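Local coordinates for Ton_1535 (Thermococcus onnurineus, PDB 3ZPJ), which is of unknown function but folds as an alpha-solenoid, a superhelix of stacked helices that contains a left-handed helical turn, at residues Ser118-Ile126 against Ile161-Leu172. Residues are numbered along the deposited sequence; the frame is centred on the assembly and turned at random.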
ATOM      1  N   SER A 118     -11.455   8.030 -12.091  1.00 28.81           N
ATOM      2  CA  SER A 118     -10.878   7.482 -10.865  1.00 37.75           C
ATOM      3  C   SER A 118     -10.863   5.957 -10.904  1.00 26.63           C
ATOM      4  O   SER A 118     -10.038   5.333 -10.241  1.00 46.82           O
ATOM      5  CB  SER A 118     -11.610   8.006  -9.621  1.00 40.41           C
ATOM      6  OG  SER A 118     -13.009   7.998  -9.819  1.00 49.65           O
ATOM      7  N   THR A 119     -11.784   5.373 -11.674  1.00 29.52           N
ATOM      8  CA  THR A 119     -11.851   3.928 -11.898  1.00 32.39           C
ATOM      9  C   THR A 119     -10.646   3.524 -12.732  1.00 32.25           C
ATOM     10  O   THR A 119      -9.955   2.542 -12.449  1.00 32.30           O
ATOM     11  CB  THR A 119     -13.150   3.525 -12.675  1.00 43.47           C
ATOM     12  OG1 THR A 119     -14.290   3.681 -11.830  1.00 38.75           O
ATOM     13  CG2 THR A 119     -13.096   2.070 -13.142  1.00 37.38           C
ATOM     14  N   LEU A 120     -10.414   4.300 -13.774  1.00 30.43           N
ATOM     15  CA  LEU A 120      -9.284   4.106 -14.655  1.00 35.59           C
ATOM     16  C   LEU A 120      -7.986   4.309 -13.887  1.00 33.62           C
ATOM     17  O   LEU A 120      -7.036   3.553 -14.051  1.00 41.98           O
ATOM     18  CB  LEU A 120      -9.407   5.092 -15.804  1.00 31.21           C
ATOM     19  CG  LEU A 120      -8.288   5.559 -16.729  1.00 47.28           C
ATOM     20  CD1 LEU A 120      -7.362   4.460 -17.161  1.00 49.75           C
ATOM     21  CD2 LEU A 120      -8.969   6.196 -17.953  1.00 50.07           C
ATOM     22  N   ALA A 121      -7.953   5.329 -13.041  1.00 27.98           N
ATOM     23  CA  ALA A 121      -6.806   5.522 -12.167  1.00 29.30           C
ATOM     24  C   ALA A 121      -6.616   4.301 -11.263  1.00 35.56           C
ATOM     25  O   ALA A 121      -5.491   3.876 -10.999  1.00 38.62           O
ATOM     26  CB  ALA A 121      -6.988   6.769 -11.330  1.00 26.95           C
ATOM     27  N   TYR A 122      -7.717   3.741 -10.774  1.00 36.23           N
ATOM     28  CA  TYR A 122      -7.614   2.586  -9.900  1.00 32.74           C
ATOM     29  C   TYR A 122      -7.013   1.426 -10.672  1.00 36.46           C
ATOM     30  O   TYR A 122      -6.154   0.706 -10.136  1.00 32.13           O
ATOM     31  CB  TYR A 122      -8.969   2.200  -9.311  1.00 36.19           C
ATOM     32  CG  TYR A 122      -8.977   0.831  -8.673  1.00 40.15           C
ATOM     33  CD1 TYR A 122      -8.462   0.641  -7.399  1.00 42.53           C
ATOM     34  CD2 TYR A 122      -9.488  -0.275  -9.346  1.00 29.36           C
ATOM     35  CE1 TYR A 122      -8.454  -0.599  -6.808  1.00 34.68           C
ATOM     36  CE2 TYR A 122      -9.468  -1.527  -8.766  1.00 32.78           C
ATOM     37  CZ  TYR A 122      -8.962  -1.678  -7.489  1.00 37.76           C
ATOM     38  OH  TYR A 122      -8.956  -2.917  -6.887  1.00 44.42           O
ATOM     39  N   HIS A 123      -7.431   1.265 -11.938  1.00 28.51           N
ATOM     40  CA  HIS A 123      -6.862   0.200 -12.774  1.00 29.28           C
ATOM     41  C   HIS A 123      -5.387   0.415 -13.098  1.00 32.36           C
ATOM     42  O   HIS A 123      -4.600  -0.542 -13.108  1.00 29.96           O
ATOM     43  CB  HIS A 123      -7.717  -0.087 -14.004  1.00 30.81           C
ATOM     44  CG  HIS A 123      -8.996  -0.776 -13.661  1.00 35.28           C
ATOM     45  ND1 HIS A 123      -9.069  -2.136 -13.449  1.00 34.11           N
ATOM     46  CD2 HIS A 123     -10.238  -0.292 -13.429  1.00 41.71           C
ATOM     47  CE1 HIS A 123     -10.307  -2.459 -13.119  1.00 37.82           C
ATOM     48  NE2 HIS A 123     -11.036  -1.362 -13.099  1.00 40.58           N
ATOM     49  N   LEU A 124      -4.998   1.669 -13.292  1.00 31.36           N
ATOM     50  CA  LEU A 124      -3.594   1.986 -13.484  1.00 30.91           C
ATOM     51  C   LEU A 124      -2.766   1.553 -12.269  1.00 31.11           C
ATOM     52  O   LEU A 124      -1.632   1.097 -12.409  1.00 35.49           O
ATOM     53  CB  LEU A 124      -3.421   3.480 -13.733  1.00 26.49           C
ATOM     54  CG  LEU A 124      -3.694   3.947 -15.162  1.00 36.71           C
ATOM     55  CD1 LEU A 124      -3.814   5.459 -15.168  1.00 25.84           C
ATOM     56  CD2 LEU A 124      -2.565   3.476 -16.107  1.00 31.73           C
ATOM     57  N   ALA A 125      -3.334   1.692 -11.079  1.00 32.03           N
ATOM     58  CA  ALA A 125      -2.621   1.290  -9.859  1.00 32.78           C
ATOM     59  C   ALA A 125      -2.528  -0.218  -9.747  1.00 33.65           C
ATOM     60  O   ALA A 125      -1.464  -0.745  -9.453  1.00 43.74           O
ATOM     61  CB  ALA A 125      -3.273   1.871  -8.618  1.00 29.54           C
ATOM     62  N   ILE A 126      -3.642  -0.906  -9.981  1.00 44.26           N
ATOM     63  CA  ILE A 126      -3.663  -2.373 -10.039  1.00 39.36           C
ATOM     64  C   ILE A 126      -2.627  -2.879 -11.041  1.00 42.47           C
ATOM     65  O   ILE A 126      -1.974  -3.896 -10.819  1.00 49.04           O
ATOM     66  CB  ILE A 126      -5.055  -2.910 -10.470  1.00 47.41           C
ATOM     67  CG1 ILE A 126      -6.117  -2.607  -9.423  1.00 44.91           C
ATOM     68  CG2 ILE A 126      -5.013  -4.387 -10.715  1.00 54.54           C
ATOM     69  CD1 ILE A 126      -5.633  -2.664  -8.025  1.00 46.81           C
ATOM     70  N   ILE A 161     -13.807   9.069  -5.053  1.00 30.05           N
ATOM     71  CA  ILE A 161     -12.388   9.119  -5.388  1.00 23.85           C
ATOM     72  C   ILE A 161     -11.583   8.714  -4.152  1.00 31.93           C
ATOM     73  O   ILE A 161     -10.664   7.917  -4.251  1.00 30.36           O
ATOM     74  CB  ILE A 161     -11.999  10.519  -5.806  1.00 28.37           C
ATOM     75  CG1 ILE A 161     -12.793  10.899  -7.063  1.00 30.15           C
ATOM     76  CG2 ILE A 161     -10.504  10.611  -6.081  1.00 28.88           C
ATOM     77  CD1 ILE A 161     -12.293  12.188  -7.694  1.00 35.55           C
ATOM     78  N   GLY A 162     -11.959   9.259  -2.995  1.00 24.70           N
ATOM     79  CA  GLY A 162     -11.401   8.849  -1.723  1.00 32.19           C
ATOM     80  C   GLY A 162     -11.389   7.345  -1.552  1.00 38.36           C
ATOM     81  O   GLY A 162     -10.330   6.783  -1.275  1.00 35.46           O
ATOM     82  N   ASP A 163     -12.545   6.698  -1.728  1.00 36.39           N
ATOM     83  CA  ASP A 163     -12.627   5.257  -1.559  1.00 27.54           C
ATOM     84  C   ASP A 163     -11.656   4.566  -2.498  1.00 31.71           C
ATOM     85  O   ASP A 163     -10.959   3.633  -2.100  1.00 31.58           O
ATOM     86  CB  ASP A 163     -14.035   4.724  -1.825  1.00 40.94           C
ATOM     87  CG  ASP A 163     -15.047   5.141  -0.764  1.00 44.73           C
ATOM     88  OD1 ASP A 163     -14.634   5.589   0.312  1.00 38.99           O
ATOM     89  OD2 ASP A 163     -16.266   5.014  -1.012  1.00 52.51           O
ATOM     90  N   LEU A 164     -11.596   5.025  -3.746  1.00 28.81           N
ATOM     91  CA  LEU A 164     -10.715   4.375  -4.711  1.00 33.86           C
ATOM     92  C   LEU A 164      -9.220   4.646  -4.453  1.00 30.59           C
ATOM     93  O   LEU A 164      -8.374   3.764  -4.662  1.00 31.08           O
ATOM     94  CB  LEU A 164     -11.117   4.719  -6.152  1.00 35.83           C
ATOM     95  CG  LEU A 164     -12.540   4.274  -6.532  1.00 39.50           C
ATOM     96  CD1 LEU A 164     -13.012   4.833  -7.861  1.00 31.13           C
ATOM     97  CD2 LEU A 164     -12.623   2.802  -6.576  1.00 36.32           C
ATOM     98  N   LEU A 165      -8.899   5.859  -4.013  1.00 29.20           N
ATOM     99  CA  LEU A 165      -7.527   6.198  -3.650  1.00 30.26           C
ATOM    100  C   LEU A 165      -7.107   5.214  -2.562  1.00 25.58           C
ATOM    101  O   LEU A 165      -6.070   4.575  -2.663  1.00 31.28           O
ATOM    102  CB  LEU A 165      -7.424   7.648  -3.156  1.00 20.78           C
ATOM    103  CG  LEU A 165      -7.390   8.747  -4.215  1.00 30.52           C
ATOM    104  CD1 LEU A 165      -7.728  10.089  -3.584  1.00 26.75           C
ATOM    105  CD2 LEU A 165      -6.036   8.825  -4.912  1.00 25.61           C
ATOM    106  N   GLU A 166      -7.974   5.048  -1.566  1.00 31.69           N
ATOM    107  CA  GLU A 166      -7.703   4.167  -0.441  1.00 32.81           C
ATOM    108  C   GLU A 166      -7.484   2.724  -0.866  1.00 34.86           C
ATOM    109  O   GLU A 166      -6.545   2.070  -0.405  1.00 31.25           O
ATOM    110  CB  GLU A 166      -8.798   4.262   0.630  1.00 30.47           C
ATOM    111  CG  GLU A 166      -8.466   3.452   1.889  1.00 37.15           C
ATOM    112  CD  GLU A 166      -9.611   3.372   2.888  1.00 44.69           C
ATOM    113  OE1 GLU A 166     -10.721   3.859   2.579  1.00 50.37           O
ATOM    114  OE2 GLU A 166      -9.395   2.810   3.989  1.00 39.57           O
ATOM    115  N   LYS A 167      -8.326   2.228  -1.767  1.00 32.76           N
ATOM    116  CA  LYS A 167      -8.204   0.838  -2.196  1.00 27.97           C
ATOM    117  C   LYS A 167      -6.940   0.630  -3.045  1.00 23.96           C
ATOM    118  O   LYS A 167      -6.291  -0.410  -2.960  1.00 34.91           O
ATOM    119  CB  LYS A 167      -9.466   0.359  -2.923  1.00 35.52           C
ATOM    120  CG  LYS A 167      -9.344  -1.019  -3.587  1.00 35.90           C
ATOM    121  CD  LYS A 167      -9.874  -2.119  -2.711  1.00 37.21           C
ATOM    122  CE  LYS A 167      -9.822  -3.483  -3.421  1.00 33.72           C
ATOM    123  NZ  LYS A 167     -11.037  -3.846  -4.215  1.00 38.34           N
ATOM    124  N   ALA A 168      -6.585   1.628  -3.840  1.00 27.91           N
ATOM    125  CA  ALA A 168      -5.340   1.583  -4.598  1.00 32.07           C
ATOM    126  C   ALA A 168      -4.172   1.468  -3.630  1.00 32.85           C
ATOM    127  O   ALA A 168      -3.325   0.580  -3.752  1.00 33.18           O
ATOM    128  CB  ALA A 168      -5.196   2.836  -5.455  1.00 28.43           C
ATOM    129  N   GLY A 169      -4.148   2.376  -2.663  1.00 24.74           N
ATOM    130  CA  GLY A 169      -3.168   2.316  -1.597  1.00 38.34           C
ATOM    131  C   GLY A 169      -3.045   0.935  -0.973  1.00 33.32           C
ATOM    132  O   GLY A 169      -1.944   0.398  -0.859  1.00 41.64           O
ATOM    133  N   ASP A 170      -4.176   0.351  -0.587  1.00 30.39           N
ATOM    134  CA  ASP A 170      -4.187  -0.970   0.018  1.00 29.33           C
ATOM    135  C   ASP A 170      -3.538  -2.046  -0.858  1.00 33.35           C
ATOM    136  O   ASP A 170      -3.096  -3.078  -0.347  1.00 35.70           O
ATOM    137  CB  ASP A 170      -5.614  -1.404   0.360  1.00 34.84           C
ATOM    138  CG  ASP A 170      -6.178  -0.665   1.561  1.00 37.62           C
ATOM    139  OD1 ASP A 170      -5.397  -0.112   2.373  1.00 41.46           O
ATOM    140  OD2 ASP A 170      -7.414  -0.641   1.684  1.00 30.76           O
ATOM    141  N   THR A 171      -3.480  -1.823  -2.166  1.00 31.99           N
ATOM    142  CA  THR A 171      -2.935  -2.862  -3.038  1.00 31.49           C
ATOM    143  C   THR A 171      -1.468  -2.638  -3.313  1.00 29.42           C
ATOM    144  O   THR A 171      -0.855  -3.435  -4.006  1.00 32.59           O
ATOM    145  CB  THR A 171      -3.673  -2.970  -4.408  1.00 35.54           C
ATOM    146  OG1 THR A 171      -3.402  -1.805  -5.193  1.00 37.22           O
ATOM    147  CG2 THR A 171      -5.185  -3.113  -4.210  1.00 29.23           C
ATOM    148  N   LEU A 172      -0.916  -1.540  -2.795  1.00 34.02           N
ATOM    149  CA  LEU A 172       0.469  -1.164  -3.079  1.00 27.23           C
ATOM    150  C   LEU A 172       1.399  -1.387  -1.901  1.00 36.51           C
ATOM    151  O   LEU A 172       0.960  -1.441  -0.752  1.00 35.90           O
ATOM    152  CB  LEU A 172       0.538   0.305  -3.489  1.00 27.33           C
ATOM    153  CG  LEU A 172      -0.130   0.603  -4.827  1.00 31.76           C
ATOM    154  CD1 LEU A 172      -0.219   2.109  -5.059  1.00 34.87           C
ATOM    155  CD2 LEU A 172       0.605  -0.083  -5.973  1.00 30.44           C
TER
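Ala168 O is gripped twice, by Thr171 N and by Thr171 OG1, the hydroxyl lying 2.8 Å from Ala168 O, in the carbonyl plane on a lone pair. Threonine suits the place because OG1, set between its backbone N and carbonyl carbon (chi1 69°), can reach back three residues, while the side chain still meets Ile126 CD1, 3.9 Å from Thr171 CG2 and crossing it at about a right angle. Small residues bring the backbones together beside it, Ala125 CB touching Ala168 CB at 3.8 Å. Segments 118-126 and 161-170, of helices 110-126 and 151-170, run nearly parallel (5°, axes 9.4 Å apart), as alternate helices of an alpha-solenoid do; helix 130-146 packs against both. Tyr122, its ring swung away from the backbone N (chi1 166°), is long enough to span to Lys167, whose CG lies obliquely 3.4 Å from Tyr122 CE1; Ile126 CG1 sits above one ring face, toward its rim. With an alanine at Tyr122, the Lys167 methylenes and Ile126 CG1 would probably lose the ring both pack against, opening a gap. Leucine's branched end reaches small Ser118, Leu164 CD1 resting 3.7 Å from Ser118 OG, which hydrogen-bonds back to Met115 O and Gly114 O within its own helix.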